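Local coordinates for protein LAE5 (Uncultured bacterium, PDB 5JD3) that probably hydrolyses ester bonds, as an esterase of the GDSL-like lipase/acylhydrolase family, at residues A[89-92]-A[93-97]; A[128-131]-A[132-136]; A[180-183]-A[184-188]. One frame throughout, in Å; residues are numbered along the deposited sequence.

Interaction 1: A[89-92]-A[93-97]; sequences RDLA and ARWQN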
loop_
_atom_site.group_PDB
_atom_site.type_symbol
_atom_site.label_atom_id
_atom_site.label_comp_id
_atom_site.label_asym_id
_atom_site.label_seq_id
_atom_site.Cartn_x
_atom_site.Cartn_y
_atom_site.Cartn_z
ATOM N N ARG A 89 1.194 0.466 13.679
ATOM C CA ARG A 89 1.817 0.977 14.892
ATOM C C ARG A 89 3.161 1.625 14.570
ATOM O O ARG A 89 3.495 2.686 15.098
ATOM C CB ARG A 89 1.997 -0.151 15.911
ATOM C CG ARG A 89 2.545 0.288 17.258
ATOM C CD ARG A 89 2.814 -0.913 18.156
ATOM N NE ARG A 89 1.582 -1.517 18.658
ATOM C CZ ARG A 89 1.379 -2.828 18.761
ATOM N NH1 ARG A 89 2.326 -3.680 18.390
ATOM N NH2 ARG A 89 0.227 -3.287 19.231
ATOM N N ASP A 90 3.923 0.980 13.692
ATOM C CA ASP A 90 5.223 1.491 13.274
ATOM C C ASP A 90 5.082 2.737 12.404
ATOM O O ASP A 90 5.909 3.646 12.469
ATOM C CB ASP A 90 6.002 0.414 12.514
ATOM C CG ASP A 90 6.261 -0.820 13.354
ATOM O OD1 ASP A 90 6.451 -0.678 14.581
ATOM O OD2 ASP A 90 6.278 -1.933 12.789
ATOM N N LEU A 91 4.033 2.766 11.588
ATOM C CA LEU A 91 3.773 3.896 10.702
ATOM C C LEU A 91 3.517 5.179 11.482
ATOM O O LEU A 91 4.036 6.241 11.139
ATOM C CB LEU A 91 2.580 3.597 9.791
ATOM C CG LEU A 91 2.888 3.179 8.352
ATOM C CD1 LEU A 91 3.832 1.989 8.321
ATOM C CD2 LEU A 91 1.601 2.871 7.604
ATOM N N ALA A 92 2.714 5.071 12.534
ATOM C CA ALA A 92 2.341 6.225 13.344
ATOM C C ALA A 92 3.550 6.841 14.042
ATOM O O ALA A 92 3.594 8.048 14.273
ATOM C CB ALA A 92 1.287 5.829 14.366
ATOM N N ALA A 93 4.530 6.004 14.368
ATOM C CA ALA A 93 5.710 6.453 15.101
ATOM C C ALA A 93 6.634 7.310 14.239
ATOM O O ALA A 93 7.372 8.148 14.756
ATOM C CB ALA A 93 6.468 5.255 15.653
ATOM N N ARG A 94 6.590 7.103 12.927
ATOM C CA ARG A 94 7.485 7.812 12.020
ATOM C C ARG A 94 6.730 8.695 11.034
ATOM O O ARG A 94 7.316 9.220 10.087
ATOM C CB ARG A 94 8.363 6.818 11.255
ATOM C CG ARG A 94 7.599 5.901 10.309
ATOM C CD ARG A 94 8.531 4.877 9.678
ATOM N NE ARG A 94 7.840 3.980 8.755
ATOM C CZ ARG A 94 7.685 4.216 7.456
ATOM N NH1 ARG A 94 8.167 5.327 6.917
ATOM N NH2 ARG A 94 7.045 3.338 6.695
ATOM N N TRP A 95 5.431 8.863 11.265
ATOM C CA TRP A 95 4.574 9.609 10.350
ATOM C C TRP A 95 5.018 11.062 10.197
ATOM O O TRP A 95 4.972 11.620 9.101
ATOM C CB TRP A 95 3.121 9.559 10.825
ATOM C CG TRP A 95 2.130 9.970 9.778
ATOM C CD1 TRP A 95 1.597 11.213 9.594
ATOM C CD2 TRP A 95 1.549 9.131 8.771
ATOM N NE1 TRP A 95 0.722 11.201 8.534
ATOM C CE2 TRP A 95 0.674 9.935 8.013
ATOM C CE3 TRP A 95 1.685 7.780 8.438
ATOM C CZ2 TRP A 95 -0.061 9.431 6.941
ATOM C CZ3 TRP A 95 0.953 7.283 7.374
ATOM C CH2 TRP A 95 0.092 8.106 6.638
ATOM N N GLN A 96 5.449 11.668 11.299
ATOM C CA GLN A 96 5.862 13.068 11.292
ATOM C C GLN A 96 7.046 13.321 10.361
ATOM O O GLN A 96 7.037 14.273 9.580
ATOM C CB GLN A 96 6.211 13.528 12.709
ATOM C CG GLN A 96 6.844 14.910 12.773
ATOM C CD GLN A 96 6.001 15.973 12.092
ATOM O OE1 GLN A 96 4.776 15.992 12.225
ATOM N NE2 GLN A 96 6.655 16.863 11.354
ATOM N N ASN A 97 8.059 12.465 10.441
ATOM C CA ASN A 97 9.269 12.648 9.648
ATOM C C ASN A 97 9.164 12.085 8.234
ATOM O O ASN A 97 9.771 12.616 7.303
ATOM C CB ASN A 97 10.468 12.014 10.358
ATOM C CG ASN A 97 10.804 12.703 11.667
ATOM O OD1 ASN A 97 10.344 13.814 11.933
ATOM N ND2 ASN A 97 11.616 12.050 12.488
HETATM O O HOH W 1 5.273 10.317 13.986
#

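Interaction 2: A[128-131]-A[132-136]; sequences RHVC and PEEYE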
loop_
_atom_site.group_PDB
_atom_site.type_symbol
_atom_site.label_atom_id
_atom_site.label_comp_id
_atom_site.label_asym_id
_atom_site.label_seq_id
_atom_site.Cartn_x
_atom_site.Cartn_y
_atom_site.Cartn_z
ATOM N N ARG A 128 2.653 -8.495 20.769
ATOM C CA ARG A 128 3.074 -7.989 19.469
ATOM C C ARG A 128 1.891 -7.686 18.544
ATOM O O ARG A 128 1.972 -6.808 17.681
ATOM C CB ARG A 128 4.023 -9.002 18.816
ATOM C CG ARG A 128 4.188 -8.873 17.314
ATOM C CD ARG A 128 5.200 -9.874 16.783
ATOM N NE ARG A 128 6.566 -9.511 17.150
ATOM C CZ ARG A 128 7.321 -8.664 16.458
ATOM N NH1 ARG A 128 6.845 -8.093 15.361
ATOM N NH2 ARG A 128 8.553 -8.389 16.863
ATOM N N HIS A 129 0.787 -8.395 18.750
ATOM C CA HIS A 129 -0.352 -8.344 17.835
ATOM C C HIS A 129 -1.092 -7.007 17.826
ATOM O O HIS A 129 -1.307 -6.390 18.871
ATOM C CB HIS A 129 -1.337 -9.464 18.174
ATOM C CG HIS A 129 -0.723 -10.828 18.163
ATOM N ND1 HIS A 129 -1.277 -11.899 18.831
ATOM C CD2 HIS A 129 0.400 -11.295 17.567
ATOM C CE1 HIS A 129 -0.522 -12.968 18.647
ATOM N NE2 HIS A 129 0.501 -12.629 17.883
ATOM N N VAL A 130 -1.483 -6.572 16.632
ATOM C CA VAL A 130 -2.304 -5.377 16.473
ATOM C C VAL A 130 -3.764 -5.774 16.271
ATOM O O VAL A 130 -4.159 -6.194 15.183
ATOM C CB VAL A 130 -1.835 -4.515 15.282
ATOM C CG1 VAL A 130 -2.713 -3.278 15.143
ATOM C CG2 VAL A 130 -0.377 -4.120 15.455
ATOM N N CYS A 131 -4.554 -5.645 17.332
ATOM C CA CYS A 131 -5.968 -6.007 17.306
ATOM C C CYS A 131 -6.749 -5.137 16.320
ATOM O O CYS A 131 -6.317 -4.032 15.993
ATOM C CB CYS A 131 -6.562 -5.887 18.713
ATOM S SG CYS A 131 -5.828 -7.012 19.927
ATOM N N PRO A 132 -7.897 -5.641 15.831
ATOM C CA PRO A 132 -8.749 -4.881 14.908
ATOM C C PRO A 132 -9.088 -3.480 15.414
ATOM O O PRO A 132 -9.155 -2.541 14.621
ATOM C CB PRO A 132 -10.012 -5.739 14.816
ATOM C CG PRO A 132 -9.531 -7.123 15.053
ATOM C CD PRO A 132 -8.413 -7.006 16.052
ATOM N N GLU A 133 -9.289 -3.350 16.722
ATOM C CA GLU A 133 -9.626 -2.067 17.325
ATOM C C GLU A 133 -8.478 -1.067 17.210
ATOM O O GLU A 133 -8.684 0.083 16.822
ATOM C CB GLU A 133 -10.014 -2.254 18.792
ATOM C CG GLU A 133 -10.286 -0.957 19.534
ATOM C CD GLU A 133 -10.823 -1.188 20.932
ATOM O OE1 GLU A 133 -11.414 -2.261 21.173
ATOM O OE2 GLU A 133 -10.651 -0.298 21.791
ATOM N N GLU A 134 -7.270 -1.510 17.548
ATOM C CA GLU A 134 -6.093 -0.651 17.457
ATOM C C GLU A 134 -5.804 -0.279 16.008
ATOM O O GLU A 134 -5.444 0.860 15.711
ATOM C CB GLU A 134 -4.870 -1.332 18.074
ATOM C CG GLU A 134 -3.594 -0.509 17.970
ATOM C CD GLU A 134 -2.386 -1.215 18.553
ATOM O OE1 GLU A 134 -2.535 -2.361 19.027
ATOM O OE2 GLU A 134 -1.286 -0.624 18.536
ATOM N N TYR A 135 -5.967 -1.249 15.113
ATOM C CA TYR A 135 -5.742 -1.033 13.690
ATOM C C TYR A 135 -6.650 0.068 13.148
ATOM O O TYR A 135 -6.186 0.980 12.469
ATOM C CB TYR A 135 -5.964 -2.331 12.910
ATOM C CG TYR A 135 -5.752 -2.199 11.417
ATOM C CD1 TYR A 135 -4.475 -2.243 10.871
ATOM C CD2 TYR A 135 -6.828 -2.040 10.553
ATOM C CE1 TYR A 135 -4.277 -2.124 9.508
ATOM C CE2 TYR A 135 -6.639 -1.921 9.189
ATOM C CZ TYR A 135 -5.362 -1.965 8.672
ATOM O OH TYR A 135 -5.168 -1.848 7.314
ATOM N N GLU A 136 -7.938 -0.021 13.459
ATOM C CA GLU A 136 -8.902 0.979 13.013
ATOM C C GLU A 136 -8.595 2.352 13.598
ATOM O O GLU A 136 -8.475 3.334 12.867
ATOM C CB GLU A 136 -10.326 0.571 13.393
ATOM C CG GLU A 136 -11.356 1.665 13.152
ATOM C CD GLU A 136 -12.771 1.224 13.471
ATOM O OE1 GLU A 136 -12.943 0.344 14.340
ATOM O OE2 GLU A 136 -13.715 1.764 12.855
#

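Interaction 3: A[180-183]-A[184-188]; sequences MRRV and AERHG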
loop_
_atom_site.group_PDB
_atom_site.type_symbol
_atom_site.label_atom_id
_atom_site.label_comp_id
_atom_site.label_asym_id
_atom_site.label_seq_id
_atom_site.Cartn_x
_atom_site.Cartn_y
_atom_site.Cartn_z
ATOM N N MET A 180 -10.403 -0.830 6.718
ATOM C CA MET A 180 -9.749 0.238 5.974
ATOM C C MET A 180 -10.754 0.914 5.046
ATOM O O MET A 180 -10.631 2.099 4.735
ATOM C CB MET A 180 -8.560 -0.292 5.171
ATOM C CG MET A 180 -7.728 0.804 4.524
ATOM S SD MET A 180 -6.464 0.185 3.402
ATOM C CE MET A 180 -5.022 1.062 4.000
ATOM N N ARG A 181 -11.751 0.150 4.609
ATOM C CA ARG A 181 -12.791 0.670 3.731
ATOM C C ARG A 181 -13.659 1.705 4.436
ATOM O O ARG A 181 -13.967 2.754 3.870
ATOM C CB ARG A 181 -13.673 -0.463 3.200
ATOM C CG ARG A 181 -13.045 -1.302 2.097
ATOM C CD ARG A 181 -14.040 -2.321 1.560
ATOM N NE ARG A 181 -13.411 -3.332 0.714
ATOM C CZ ARG A 181 -13.370 -3.279 -0.613
ATOM N NH1 ARG A 181 -12.777 -4.249 -1.297
ATOM N NH2 ARG A 181 -13.924 -2.261 -1.258
ATOM N N ARG A 182 -14.050 1.410 5.671
ATOM C CA ARG A 182 -14.931 2.304 6.414
ATOM C C ARG A 182 -14.182 3.535 6.917
ATOM O O ARG A 182 -14.799 4.517 7.329
ATOM C CB ARG A 182 -15.589 1.568 7.585
ATOM C CG ARG A 182 -14.634 1.104 8.667
ATOM C CD ARG A 182 -15.388 0.400 9.784
ATOM N NE ARG A 182 -16.361 1.280 10.424
ATOM C CZ ARG A 182 -17.243 0.881 11.335
ATOM N NH1 ARG A 182 -17.279 -0.388 11.716
ATOM N NH2 ARG A 182 -18.091 1.753 11.865
ATOM N N VAL A 183 -12.855 3.481 6.884
ATOM C CA VAL A 183 -12.040 4.647 7.208
ATOM C C VAL A 183 -11.937 5.553 5.985
ATOM O O VAL A 183 -12.030 6.778 6.095
ATOM C CB VAL A 183 -10.627 4.247 7.685
ATOM C CG1 VAL A 183 -9.742 5.475 7.827
ATOM C CG2 VAL A 183 -10.709 3.500 9.006
ATOM N N ALA A 184 -11.757 4.941 4.818
ATOM C CA ALA A 184 -11.684 5.677 3.562
ATOM C C ALA A 184 -12.993 6.405 3.278
ATOM O O ALA A 184 -12.994 7.576 2.900
ATOM C CB ALA A 184 -11.340 4.737 2.415
ATOM N N GLU A 185 -14.105 5.702 3.467
ATOM C CA GLU A 185 -15.431 6.275 3.256
ATOM C C GLU A 185 -15.676 7.439 4.210
ATOM O O GLU A 185 -16.295 8.437 3.845
ATOM C CB GLU A 185 -16.509 5.197 3.435
ATOM C CG GLU A 185 -17.944 5.650 3.158
ATOM C CD GLU A 185 -18.588 6.371 4.332
ATOM O OE1 GLU A 185 -18.158 6.145 5.483
ATOM O OE2 GLU A 185 -19.526 7.164 4.102
ATOM N N ARG A 186 -15.181 7.300 5.435
ATOM C CA ARG A 186 -15.443 8.270 6.490
ATOM C C ARG A 186 -14.714 9.592 6.257
ATOM O O ARG A 186 -15.168 10.646 6.704
ATOM C CB ARG A 186 -15.046 7.679 7.845
ATOM C CG ARG A 186 -15.618 8.403 9.050
ATOM C CD ARG A 186 -15.775 7.445 10.219
ATOM N NE ARG A 186 -14.570 6.648 10.434
ATOM C CZ ARG A 186 -14.502 5.601 11.249
ATOM N NH1 ARG A 186 -15.573 5.217 11.930
ATOM N NH2 ARG A 186 -13.364 4.935 11.381
ATOM N N HIS A 187 -13.589 9.536 5.552
ATOM C CA HIS A 187 -12.790 10.732 5.303
ATOM C C HIS A 187 -12.704 11.071 3.818
ATOM O O HIS A 187 -11.973 11.979 3.423
ATOM C CB HIS A 187 -11.385 10.562 5.880
ATOM C CG HIS A 187 -11.360 10.389 7.367
ATOM N ND1 HIS A 187 -11.538 11.440 8.241
ATOM C CD2 HIS A 187 -11.179 9.288 8.134
ATOM C CE1 HIS A 187 -11.468 10.994 9.482
ATOM N NE2 HIS A 187 -11.251 9.692 9.445
ATOM N N GLY A 188 -13.452 10.339 2.998
ATOM C CA GLY A 188 -13.495 10.598 1.571
ATOM C C GLY A 188 -12.218 10.212 0.848
ATOM O O GLY A 188 -11.884 10.785 -0.188
HETATM O O HOH W 2 -17.627 4.206 6.861
#

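Interaction 1: A[89-92]-A[93-97]
L91 O accepts the sounder of the two direct backbone bonds between 89-92 and 93-97, from R94 N at 3.2 Å with an N-H...O angle of 143°, the donor arriving well above the carbonyl plane. W95 N lies nearer still, but its N-H is too poorly directed to count as a bond. One residue earlier, A93 N makes only a weak bond to D90 O (3.3 Å). Past this point the regular ladder is interrupted: Q96 N has no bond to the turn before and is held instead by water 1, which accepts from it at 3.0 Å and donates to A92 O at 2.8 Å. The water thus bridges a kink in helix 88-100, one of the helices flanking the parallel sheet of this GDSL-type alpha/beta fold, where L91 and W95 both touch M109 of strand 106-110 and I33 of strand 29-34. Among side chains, L91 and R94 run alongside each other in the same direction, with L91 CD1 3.8 Å from R94 NH2. R94 starts with CG between its backbone N and carbonyl carbon (chi1 65°), which brings CG to 3.6 Å from D90 O; the chain then extends to NE, and the guanidinium is gripped by D98 through a salt bridge and by N86 and the Q81 carbonyl through hydrogen bonds. W95 takes a different course, CG anti to its N (chi1 -164°). L91 O lies in the plane of its indole, at the edge, 3.9 Å from CE3, whereas L91 CD2 comes no closer than 4.5 Å to CZ3.

Interaction 2: A[128-131]-A[132-136]
Y135 N donates to C131 O at 2.9 Å, the N-H...O angle of 165° and the nearly linear approach to the C=O marking a sound first-turn bond. E136 N follows with a bond to P132 O (3.0 Å), so the helical pattern is established at once. C131 holds the N-cap position and P132 the first helical place, where a proline needs no N-H partner. V130 packs back against this first turn. With CG1 anti to the backbone N (chi1 180°), that methyl lies 4.1 Å from Y135 CB and 4.0 Å from E134 OE1. The extended E134 side chain crosses V130 at about a right angle, and its carboxylate reaches on to R89, with which OE1 forms a salt bridge. Y135 turns its ring away from the loop, its hydroxyl hydrogen-bonding to I111 O. The contact therefore opens helix 132-146 after the loop that follows helix 113-121: P132 rests on R172, Y176 and L179 of helix 168-187, while V130 and Y135 lie against D115 of helix 113-121 and touch R89 and V88, respectively, of helix 88-100.

Interaction 3: A[180-183]-A[184-188]
A184 and V183 carry the close-packed side of this helical turn. A184 N donates to M180 O at 3.1 Å (N-H...O 156°) and E185 N to R181 O at 3.0 Å (166°), while A184 CB sits 3.6 Å from both acceptor oxygens. V183, with CG1 anti to its backbone N (chi1 172°), sets that methyl 4.1 Å from H187 CD2; the imidazole keeps V183 O near its plane, at an edge, and NE2 bonds to D140. Helix 168-187 is the crossover of a beta-alpha-beta unit between strands 152-156 and 190-192, and A184 touches L155 and L191, one on each strand. Toward the helix end the backbone slackens: R186 N is shared weakly between R182 O and V183 O, and H187 N bonds weakly to V183 O, before G188 takes positive phi. On the exposed side, R186 bends at chi3, laying one guanidinium face over R182 O with the oxygen 3.7 Å above the plane, offset toward the rim. R182 NH2 and R186 NH1 are 4.3 Å apart, like charges that E136 may ease through long, weak ion pairs with both residues. Water 2 donates to R182 O at 2.9 Å.

How the interactions relate
All three are local contacts, but their chemistry follows their position. Interactions 1 and 3 each lie within a helix, centred about 15 Å from the chain centre, and set buried residues against the sheet: L91 and W95 on strands 29-34 and 106-110, A184 on strands 152-156 and 190-192. Interaction 2 lies farther out, its centre about 18 Å from that of the chain, and instead starts a helix, with one straight backbone bond and a proline. Its helix 132-146 links the others through charge, by a close salt bridge toward interaction 1 and a weak ion pair toward interaction 3. Interactions 1 and 3 do not touch, their nearest atoms being about 8 Å apart.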